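Local atomic coordinates of TolA protein (Pseudomonas aeruginosa, PDB entry 1LR0), a protein that is part of the Tol-Pal system, this chain being its periplasmic C-terminal domain, and is probably important for outer membrane integrity and for invagination of that membrane during cell division. Residues Ala48-Pro62 with Phe105-Glu119. Residues are numbered along the deposited sequence; the frame is centred on the assembly and turned at random.
Sequences ARNGMSVEVLIEMLP and FDSLYRQRRIIFKPE
Strand 54-60 and strand 111-116 run antiparallel, with Val54, Val56 and Ile58 paired to Phe116, Ile114 and Arg112 respectively, each pair making two backbone hydrogen bonds, and Met60 N reaching Arg110 O (3.1 Å) as a seventh. On the face carrying Val54, Val56, Ile58, Arg112, Ile114 and Phe116, the Phe116 ring turns its edge to Val56, CD2 lying 3.8 Å from Val56 CG2, while Ile114 CG2 rests over one face of the ring, near its rim. Ile58 CD1 meets Ile114 CG1 at 3.9 Å. Helix 78-91 packs on Val54, and Arg112 reaches helix 4-41 to form a salt bridge with Asp31. The other face is more polar: Leu57 CD1 sits over one face of the Arg113 guanidinium, 3.7 Å from NH1, and the Glu55 carboxylate lies across the aliphatic part of Arg113, while Glu55 OE1 is hydrogen-bonded to Ser72 of strand 66-73.

Where 54-60 ends and 111-116 begins, beside helix 102-108, the Phe105 ring receives Pro62 CA over one face as a CH-pi contact, 3.7 Å from the ring centroid. Tyr109 C and Arg110 N lie over the opposite face. Arg110 packs NH2 against Pro62 CG, and its NE and NH2 both grip Asp106 OD1 side-on. At the other end, Asn50 and Glu119 stack amide on carboxylate, their planes 23° apart. Gly51 N, in the type II turn 49-52, donates to Glu119 OE2 (3.2 Å), and a water bridges that oxygen to Met52 O.

Strand 54-60 lies between 66-73 and 111-116 in the three-stranded antiparallel sheet of this TonB-related domain. Its partnership with 111-116 combines regular backbone bonding with a mostly apolar face toward the helices, the Arg112-Asp31 salt bridge on it, and the Glu119 bonds tie the turn to helix 118-123.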
ATOM      1  N   ALA A  48       4.482   0.116  21.451  1.00 12.83           N
ATOM      2  CA  ALA A  48       4.884  -0.574  20.271  1.00 12.18           C
ATOM      3  C   ALA A  48       5.968  -1.561  20.521  1.00 12.37           C
ATOM      4  O   ALA A  48       6.883  -1.287  21.291  1.00 11.92           O
ATOM      5  CB  ALA A  48       5.257   0.381  19.158  1.00 13.13           C
ATOM      6  N   ARG A  49       5.855  -2.729  19.898  1.00 11.50           N
ATOM      7  CA  ARG A  49       6.906  -3.744  20.040  1.00 12.27           C
ATOM      8  C   ARG A  49       7.172  -4.456  18.715  1.00 13.17           C
ATOM      9  O   ARG A  49       6.231  -4.674  17.966  1.00 11.24           O
ATOM     10  CB  ARG A  49       6.519  -4.821  21.052  1.00 12.12           C
ATOM     11  CG  ARG A  49       6.501  -4.317  22.514  1.00 16.86           C
ATOM     12  CD  ARG A  49       7.780  -3.898  23.083  1.00 20.03           C
ATOM     13  NE  ARG A  49       7.538  -3.680  24.523  1.00 18.75           N
ATOM     14  CZ  ARG A  49       7.104  -2.600  25.043  1.00 23.79           C
ATOM     15  NH1 ARG A  49       6.918  -1.536  24.288  1.00 20.90           N
ATOM     16  NH2 ARG A  49       6.864  -2.573  26.338  1.00 24.70           N
ATOM     17  N   ASN A  50       8.393  -4.893  18.504  1.00 10.54           N
ATOM     18  CA  ASN A  50       8.686  -5.843  17.428  1.00 14.01           C
ATOM     19  C   ASN A  50       7.741  -7.051  17.494  1.00 14.07           C
ATOM     20  O   ASN A  50       7.456  -7.570  18.582  1.00 12.17           O
ATOM     21  CB  ASN A  50      10.136  -6.295  17.484  1.00 13.31           C
ATOM     22  CG  ASN A  50      11.055  -5.283  16.810  1.00 15.80           C
ATOM     23  OD1 ASN A  50      11.254  -4.142  17.317  1.00 20.12           O
ATOM     24  ND2 ASN A  50      11.581  -5.660  15.679  1.00  7.91           N
ATOM     25  N   GLY A  51       7.272  -7.505  16.344  1.00 13.68           N
ATOM     26  CA  GLY A  51       6.409  -8.683  16.345  1.00 12.55           C
ATOM     27  C   GLY A  51       4.966  -8.344  16.127  1.00 14.93           C
ATOM     28  O   GLY A  51       4.134  -9.194  15.937  1.00 14.16           O
HETATM   29  N   MSE A  52       4.616  -7.070  16.321  1.00 14.18           N
HETATM   30  CA  MSE A  52       3.246  -6.647  16.091  1.00 13.87           C
HETATM   31  C   MSE A  52       2.978  -6.372  14.603  1.00 11.98           C
HETATM   32  O   MSE A  52       3.900  -5.952  13.843  1.00 11.57           O
HETATM   33  CB  MSE A  52       2.943  -5.321  16.930  1.00 14.98           C
HETATM   34  CG  MSE A  52       2.960  -5.505  18.444  1.00 15.69           C
HETATM   35 SE   MSE A  52       2.534  -3.714  19.201  1.00 23.86          SE
HETATM   36  CE  MSE A  52       2.337  -4.404  21.079  1.00 20.20           C
ATOM     37  N   SER A  53       1.688  -6.496  14.213  1.00  9.90           N
ATOM     38  CA  SER A  53       1.234  -6.207  12.876  1.00 12.16           C
ATOM     39  C   SER A  53      -0.136  -5.630  12.898  1.00 11.31           C
ATOM     40  O   SER A  53      -0.986  -6.162  13.597  1.00  8.99           O
ATOM     41  CB  SER A  53       1.109  -7.562  12.059  1.00 13.43           C
ATOM     42  OG  SER A  53       2.364  -7.948  11.665  1.00 20.22           O
ATOM     43  N   VAL A  54      -0.367  -4.519  12.220  1.00 12.11           N
ATOM     44  CA  VAL A  54      -1.716  -4.013  12.069  1.00 12.10           C
ATOM     45  C   VAL A  54      -2.052  -3.881  10.592  1.00 12.90           C
ATOM     46  O   VAL A  54      -1.211  -3.401   9.805  1.00 14.08           O
ATOM     47  CB  VAL A  54      -1.928  -2.664  12.771  1.00  9.17           C
ATOM     48  CG1 VAL A  54      -0.979  -1.549  12.184  1.00 14.53           C
ATOM     49  CG2 VAL A  54      -3.366  -2.187  12.641  1.00 12.84           C
ATOM     50  N   GLU A  55      -3.217  -4.380  10.182  1.00 12.58           N
ATOM     51  CA  GLU A  55      -3.688  -4.141   8.817  1.00 10.98           C
ATOM     52  C   GLU A  55      -4.625  -2.914   8.809  1.00 12.07           C
ATOM     53  O   GLU A  55      -5.605  -2.852   9.528  1.00 13.60           O
ATOM     54  CB  GLU A  55      -4.445  -5.316   8.125  1.00 11.71           C
ATOM     55  CG  GLU A  55      -4.617  -5.173   6.621  1.00 10.52           C
ATOM     56  CD  GLU A  55      -5.318  -6.461   6.134  1.00 19.59           C
ATOM     57  OE1 GLU A  55      -6.140  -6.784   6.965  1.00 19.78           O
ATOM     58  OE2 GLU A  55      -5.053  -7.095   5.102  1.00 21.30           O
ATOM     59  N   VAL A  56      -4.351  -2.005   7.902  1.00 12.02           N
ATOM     60  CA  VAL A  56      -5.103  -0.796   7.753  1.00 13.67           C
ATOM     61  C   VAL A  56      -5.684  -0.701   6.383  1.00 15.66           C
ATOM     62  O   VAL A  56      -4.964  -0.896   5.415  1.00 13.44           O
ATOM     63  CB  VAL A  56      -4.119   0.443   7.919  1.00 14.40           C
ATOM     64  CG1 VAL A  56      -4.849   1.698   7.608  1.00 16.86           C
ATOM     65  CG2 VAL A  56      -3.549   0.452   9.348  1.00 15.15           C
ATOM     66  N   LEU A  57      -6.963  -0.342   6.304  1.00 15.92           N
ATOM     67  CA  LEU A  57      -7.621  -0.058   5.013  1.00 14.08           C
ATOM     68  C   LEU A  57      -7.518   1.392   4.773  1.00 16.76           C
ATOM     69  O   LEU A  57      -7.928   2.197   5.560  1.00 17.74           O
ATOM     70  CB  LEU A  57      -9.071  -0.495   5.138  1.00 16.41           C
ATOM     71  CG  LEU A  57      -9.867  -0.070   3.928  1.00 21.06           C
ATOM     72  CD1 LEU A  57      -9.568  -0.975   2.775  1.00 24.15           C
ATOM     73  CD2 LEU A  57     -11.335  -0.143   4.356  1.00 26.06           C
ATOM     74  N   ILE A  58      -6.796   1.634   3.702  1.00 17.74           N
ATOM     75  CA  ILE A  58      -6.507   2.901   3.148  1.00 18.90           C
ATOM     76  C   ILE A  58      -7.441   3.192   1.960  1.00 19.83           C
ATOM     77  O   ILE A  58      -7.493   2.420   0.984  1.00 20.04           O
ATOM     78  CB  ILE A  58      -5.113   2.966   2.684  1.00 17.97           C
ATOM     79  CG1 ILE A  58      -4.090   2.531   3.747  1.00 18.06           C
ATOM     80  CG2 ILE A  58      -4.805   4.362   2.291  1.00 20.44           C
ATOM     81  CD1 ILE A  58      -2.666   2.710   3.280  1.00 14.59           C
ATOM     82  N   GLU A  59      -8.094   4.340   2.038  1.00 17.59           N
ATOM     83  CA  GLU A  59      -9.013   4.824   0.965  1.00 20.85           C
ATOM     84  C   GLU A  59      -8.430   6.055   0.298  1.00 18.78           C
ATOM     85  O   GLU A  59      -8.084   7.008   0.999  1.00 18.29           O
ATOM     86  CB  GLU A  59     -10.397   5.163   1.579  1.00 23.27           C
ATOM     87  CG  GLU A  59     -11.043   3.929   2.170  1.00 33.53           C
ATOM     88  CD  GLU A  59     -12.440   4.108   2.739  1.00 43.15           C
ATOM     89  OE1 GLU A  59     -13.280   4.890   2.174  1.00 45.47           O
ATOM     90  OE2 GLU A  59     -12.676   3.431   3.780  1.00 41.92           O
HETATM   91  N   MSE A  60      -8.336   6.017  -1.031  1.00 18.17           N
HETATM   92  CA  MSE A  60      -7.781   7.056  -1.857  1.00 20.14           C
HETATM   93  C   MSE A  60      -8.664   7.448  -3.046  1.00 22.90           C
HETATM   94  O   MSE A  60      -9.464   6.658  -3.533  1.00 20.59           O
HETATM   95  CB  MSE A  60      -6.401   6.685  -2.419  1.00 20.64           C
HETATM   96  CG  MSE A  60      -5.314   6.721  -1.334  1.00 22.71           C
HETATM   97 SE   MSE A  60      -3.582   6.265  -1.983  1.00 36.27          SE
HETATM   98  CE  MSE A  60      -3.881   4.272  -1.667  1.00 35.10           C
ATOM     99  N   LEU A  61      -8.436   8.665  -3.530  1.00 25.45           N
ATOM    100  CA  LEU A  61      -8.991   9.109  -4.818  1.00 24.23           C
ATOM    101  C   LEU A  61      -7.967   8.913  -5.840  1.00 23.65           C
ATOM    102  O   LEU A  61      -6.779   8.897  -5.545  1.00 21.84           O
ATOM    103  CB  LEU A  61      -9.296  10.615  -4.764  1.00 25.31           C
ATOM    104  CG  LEU A  61     -10.332  10.984  -3.732  1.00 26.01           C
ATOM    105  CD1 LEU A  61     -10.609  12.542  -3.590  1.00 30.03           C
ATOM    106  CD2 LEU A  61     -11.618  10.195  -3.995  1.00 32.66           C
ATOM    107  N   PRO A  62      -8.365   8.866  -7.107  1.00 24.22           N
ATOM    108  CA  PRO A  62      -7.400   8.696  -8.178  1.00 23.16           C
ATOM    109  C   PRO A  62      -6.316   9.754  -8.197  1.00 22.68           C
ATOM    110  O   PRO A  62      -5.240   9.476  -8.733  1.00 22.76           O
ATOM    111  CB  PRO A  62      -8.257   8.851  -9.426  1.00 24.18           C
ATOM    112  CG  PRO A  62      -9.569   8.506  -8.977  1.00 26.65           C
ATOM    113  CD  PRO A  62      -9.748   8.936  -7.588  1.00 24.03           C
ATOM    114  N   PHE A 105      -6.019   1.558 -10.875  1.00 32.17           N
ATOM    115  CA  PHE A 105      -6.347   2.282  -9.644  1.00 28.27           C
ATOM    116  C   PHE A 105      -7.565   1.791  -8.944  1.00 29.86           C
ATOM    117  O   PHE A 105      -7.545   1.397  -7.745  1.00 26.46           O
ATOM    118  CB  PHE A 105      -6.547   3.763  -9.844  1.00 28.76           C
ATOM    119  CG  PHE A 105      -6.794   4.497  -8.527  1.00 24.88           C
ATOM    120  CD1 PHE A 105      -5.740   4.725  -7.655  1.00 27.86           C
ATOM    121  CD2 PHE A 105      -8.080   4.831  -8.128  1.00 24.40           C
ATOM    122  CE1 PHE A 105      -5.956   5.337  -6.425  1.00 22.16           C
ATOM    123  CE2 PHE A 105      -8.334   5.466  -6.917  1.00 21.23           C
ATOM    124  CZ  PHE A 105      -7.274   5.709  -6.043  1.00 25.00           C
ATOM    125  N   ASP A 106      -8.660   1.780  -9.677  1.00 29.10           N
ATOM    126  CA  ASP A 106      -9.912   1.423  -9.104  1.00 30.54           C
ATOM    127  C   ASP A 106      -9.896  -0.001  -8.550  1.00 29.57           C
ATOM    128  O   ASP A 106     -10.581  -0.309  -7.574  1.00 27.74           O
ATOM    129  CB  ASP A 106     -11.031   1.510 -10.157  1.00 32.94           C
ATOM    130  CG  ASP A 106     -11.532   2.959 -10.427  1.00 38.48           C
ATOM    131  OD1 ASP A 106     -11.364   3.897  -9.593  1.00 41.43           O
ATOM    132  OD2 ASP A 106     -12.186   3.217 -11.476  1.00 42.38           O
ATOM    133  N   SER A 107      -9.133  -0.862  -9.179  1.00 29.94           N
ATOM    134  CA  SER A 107      -9.196  -2.240  -8.799  1.00 32.50           C
ATOM    135  C   SER A 107      -8.341  -2.462  -7.531  1.00 31.52           C
ATOM    136  O   SER A 107      -8.721  -3.220  -6.681  1.00 30.53           O
ATOM    137  CB  SER A 107      -8.618  -3.082  -9.910  1.00 33.61           C
ATOM    138  OG  SER A 107      -8.241  -4.355  -9.389  1.00 41.33           O
ATOM    139  N   LEU A 108      -7.205  -1.785  -7.480  1.00 29.03           N
ATOM    140  CA  LEU A 108      -6.213  -2.068  -6.494  1.00 28.37           C
ATOM    141  C   LEU A 108      -5.936  -1.048  -5.410  1.00 26.42           C
ATOM    142  O   LEU A 108      -5.449  -1.445  -4.324  1.00 20.92           O
ATOM    143  CB  LEU A 108      -4.925  -2.282  -7.213  1.00 29.60           C
ATOM    144  CG  LEU A 108      -4.895  -3.687  -7.844  1.00 34.96           C
ATOM    145  CD1 LEU A 108      -3.675  -3.832  -8.697  1.00 36.92           C
ATOM    146  CD2 LEU A 108      -4.909  -4.801  -6.783  1.00 37.77           C
ATOM    147  N   TYR A 109      -6.178   0.225  -5.695  1.00 22.11           N
ATOM    148  CA  TYR A 109      -5.679   1.298  -4.816  1.00 22.68           C
ATOM    149  C   TYR A 109      -6.687   2.224  -4.322  1.00 23.55           C
ATOM    150  O   TYR A 109      -6.430   2.967  -3.368  1.00 21.93           O
ATOM    151  CB  TYR A 109      -4.530   2.080  -5.423  1.00 23.15           C
ATOM    152  CG  TYR A 109      -3.234   1.282  -5.373  1.00 27.04           C
ATOM    153  CD1 TYR A 109      -2.828   0.459  -6.439  1.00 27.41           C
ATOM    154  CD2 TYR A 109      -2.461   1.258  -4.230  1.00 26.92           C
ATOM    155  CE1 TYR A 109      -1.640  -0.236  -6.397  1.00 21.97           C
ATOM    156  CE2 TYR A 109      -1.277   0.465  -4.168  1.00 27.54           C
ATOM    157  CZ  TYR A 109      -0.892  -0.280  -5.248  1.00 27.75           C
ATOM    158  OH  TYR A 109       0.289  -1.059  -5.242  1.00 27.95           O
ATOM    159  N   ARG A 110      -7.888   2.188  -4.895  1.00 23.37           N
ATOM    160  CA  ARG A 110      -8.958   2.930  -4.301  1.00 24.41           C
ATOM    161  C   ARG A 110      -9.286   2.525  -2.878  1.00 23.59           C
ATOM    162  O   ARG A 110      -9.628   3.380  -1.994  1.00 22.85           O
ATOM    163  CB  ARG A 110     -10.215   2.886  -5.211  1.00 25.92           C
ATOM    164  CG  ARG A 110     -11.257   3.888  -4.803  1.00 28.99           C
ATOM    165  CD  ARG A 110     -12.481   3.955  -5.759  1.00 33.06           C
ATOM    166  NE  ARG A 110     -12.205   4.504  -7.098  1.00 36.45           N
ATOM    167  CZ  ARG A 110     -12.352   5.816  -7.453  1.00 32.40           C
ATOM    168  NH1 ARG A 110     -12.698   6.731  -6.574  1.00 35.29           N
ATOM    169  NH2 ARG A 110     -12.132   6.212  -8.696  1.00 35.92           N
ATOM    170  N   GLN A 111      -9.208   1.232  -2.589  1.00 23.27           N
ATOM    171  CA  GLN A 111      -9.367   0.770  -1.244  1.00 23.11           C
ATOM    172  C   GLN A 111      -8.240  -0.248  -1.174  1.00 24.65           C
ATOM    173  O   GLN A 111      -8.189  -1.136  -2.004  1.00 24.33           O
ATOM    174  CB  GLN A 111     -10.696   0.076  -1.015  1.00 26.19           C
ATOM    175  CG  GLN A 111     -11.892   0.982  -0.663  1.00 34.39           C
ATOM    176  CD  GLN A 111     -12.928   0.201   0.152  1.00 43.33           C
ATOM    177  OE1 GLN A 111     -13.606   0.772   0.970  1.00 49.67           O
ATOM    178  NE2 GLN A 111     -13.007  -1.123  -0.061  1.00 50.99           N
ATOM    179  N   ARG A 112      -7.260  -0.060  -0.309  1.00 20.53           N
ATOM    180  CA  ARG A 112      -6.125  -1.004  -0.282  1.00 21.06           C
ATOM    181  C   ARG A 112      -5.783  -1.355   1.175  1.00 20.65           C
ATOM    182  O   ARG A 112      -5.677  -0.419   1.993  1.00 17.12           O
ATOM    183  CB  ARG A 112      -4.849  -0.486  -0.933  1.00 21.85           C
ATOM    184  CG  ARG A 112      -3.875  -1.673  -1.305  1.00 24.60           C
ATOM    185  CD  ARG A 112      -2.849  -1.448  -2.341  1.00 26.34           C
ATOM    186  NE  ARG A 112      -1.848  -2.516  -2.482  1.00 25.40           N
ATOM    187  CZ  ARG A 112      -2.002  -3.624  -3.196  1.00 32.57           C
ATOM    188  NH1 ARG A 112      -3.102  -3.816  -3.900  1.00 33.27           N
ATOM    189  NH2 ARG A 112      -1.005  -4.508  -3.245  1.00 28.17           N
ATOM    190  N   ARG A 113      -5.603  -2.638   1.513  1.00 18.08           N
ATOM    191  CA  ARG A 113      -5.224  -3.011   2.869  1.00 17.59           C
ATOM    192  C   ARG A 113      -3.754  -3.238   2.924  1.00 15.65           C
ATOM    193  O   ARG A 113      -3.235  -4.118   2.206  1.00 14.02           O
ATOM    194  CB  ARG A 113      -5.964  -4.288   3.263  1.00 18.84           C
ATOM    195  CG  ARG A 113      -7.447  -4.117   3.443  1.00 20.42           C
ATOM    196  CD  ARG A 113      -8.206  -5.467   3.684  1.00 30.75           C
ATOM    197  NE  ARG A 113      -9.564  -5.159   4.061  1.00 38.21           N
ATOM    198  CZ  ARG A 113     -10.510  -4.691   3.230  1.00 52.01           C
ATOM    199  NH1 ARG A 113     -10.272  -4.515   1.930  1.00 53.23           N
ATOM    200  NH2 ARG A 113     -11.732  -4.406   3.689  1.00 55.06           N
ATOM    201  N   ILE A 114      -3.074  -2.503   3.792  1.00 14.72           N
ATOM    202  CA  ILE A 114      -1.599  -2.646   3.942  1.00 14.89           C
ATOM    203  C   ILE A 114      -1.297  -3.044   5.395  1.00 12.81           C
ATOM    204  O   ILE A 114      -1.926  -2.563   6.315  1.00 12.50           O
ATOM    205  CB  ILE A 114      -0.994  -1.279   3.675  1.00 16.87           C
ATOM    206  CG1 ILE A 114      -1.249  -0.807   2.224  1.00 18.46           C
ATOM    207  CG2 ILE A 114       0.470  -1.286   3.902  1.00 14.76           C
ATOM    208  CD1 ILE A 114      -0.469  -1.615   1.208  1.00 22.28           C
ATOM    209  N   ILE A 115      -0.351  -3.947   5.585  1.00 11.30           N
ATOM    210  CA  ILE A 115       0.059  -4.360   6.890  1.00 10.59           C
ATOM    211  C   ILE A 115       1.218  -3.542   7.299  1.00 10.60           C
ATOM    212  O   ILE A 115       2.201  -3.435   6.588  1.00 13.92           O
ATOM    213  CB  ILE A 115       0.443  -5.847   6.831  1.00 12.44           C
ATOM    214  CG1 ILE A 115      -0.841  -6.686   6.617  1.00 14.47           C
ATOM    215  CG2 ILE A 115       1.115  -6.294   8.148  1.00 12.85           C
ATOM    216  CD1 ILE A 115      -0.480  -8.181   6.380  1.00 20.93           C
ATOM    217  N   PHE A 116       1.112  -2.971   8.468  1.00 10.68           N
ATOM    218  CA  PHE A 116       2.211  -2.234   9.071  1.00 11.03           C
ATOM    219  C   PHE A 116       2.777  -2.888  10.298  1.00 12.20           C
ATOM    220  O   PHE A 116       1.996  -3.388  11.124  1.00 11.41           O
ATOM    221  CB  PHE A 116       1.728  -0.822   9.465  1.00 12.40           C
ATOM    222  CG  PHE A 116       1.286  -0.009   8.254  1.00 10.40           C
ATOM    223  CD1 PHE A 116       2.210   0.461   7.359  1.00 16.73           C
ATOM    224  CD2 PHE A 116      -0.043   0.275   8.013  1.00 17.01           C
ATOM    225  CE1 PHE A 116       1.830   1.238   6.270  1.00 13.01           C
ATOM    226  CE2 PHE A 116      -0.388   1.010   6.890  1.00 14.58           C
ATOM    227  CZ  PHE A 116       0.558   1.508   6.054  1.00 15.83           C
ATOM    228  N   LYS A 117       4.095  -2.836  10.489  1.00 12.12           N
ATOM    229  CA  LYS A 117       4.797  -3.383  11.665  1.00 10.35           C
ATOM    230  C   LYS A 117       5.648  -2.274  12.265  1.00 10.39           C
ATOM    231  O   LYS A 117       6.310  -1.497  11.534  1.00  9.89           O
ATOM    232  CB  LYS A 117       5.729  -4.550  11.266  1.00 13.24           C
ATOM    233  CG  LYS A 117       5.070  -5.614  10.477  1.00 14.81           C
ATOM    234  CD  LYS A 117       6.042  -6.736  10.058  1.00 17.42           C
ATOM    235  CE  LYS A 117       5.427  -7.867   9.135  1.00 21.15           C
ATOM    236  NZ  LYS A 117       6.579  -8.906   8.947  1.00 15.46           N
ATOM    237  N   PRO A 118       5.741  -2.206  13.565  1.00  9.78           N
ATOM    238  CA  PRO A 118       6.567  -1.161  14.195  1.00 10.38           C
ATOM    239  C   PRO A 118       7.986  -1.210  13.705  1.00 11.69           C
ATOM    240  O   PRO A 118       8.567  -0.153  13.548  1.00 11.80           O
ATOM    241  CB  PRO A 118       6.540  -1.539  15.682  1.00  9.67           C
ATOM    242  CG  PRO A 118       5.213  -2.169  15.889  1.00 11.48           C
ATOM    243  CD  PRO A 118       5.086  -3.052  14.584  1.00 10.35           C
ATOM    244  N   GLU A 119       8.556  -2.411  13.529  1.00 10.62           N
ATOM    245  CA  GLU A 119       9.954  -2.461  13.179  1.00 12.03           C
ATOM    246  C   GLU A 119      10.182  -1.942  11.733  1.00 11.95           C
ATOM    247  O   GLU A 119      11.192  -1.315  11.441  1.00 11.55           O
ATOM    248  CB  GLU A 119      10.516  -3.877  13.352  1.00 12.09           C
ATOM    249  CG  GLU A 119       9.736  -4.911  12.647  1.00 12.83           C
ATOM    250  CD  GLU A 119       8.632  -5.589  13.512  1.00 19.98           C
ATOM    251  OE1 GLU A 119       7.873  -4.916  14.252  1.00 13.79           O
ATOM    252  OE2 GLU A 119       8.519  -6.816  13.464  1.00 16.45           O
TER
HETATM  253  O   HOH W   1       5.839  -7.720  13.318  1.00 16.22           O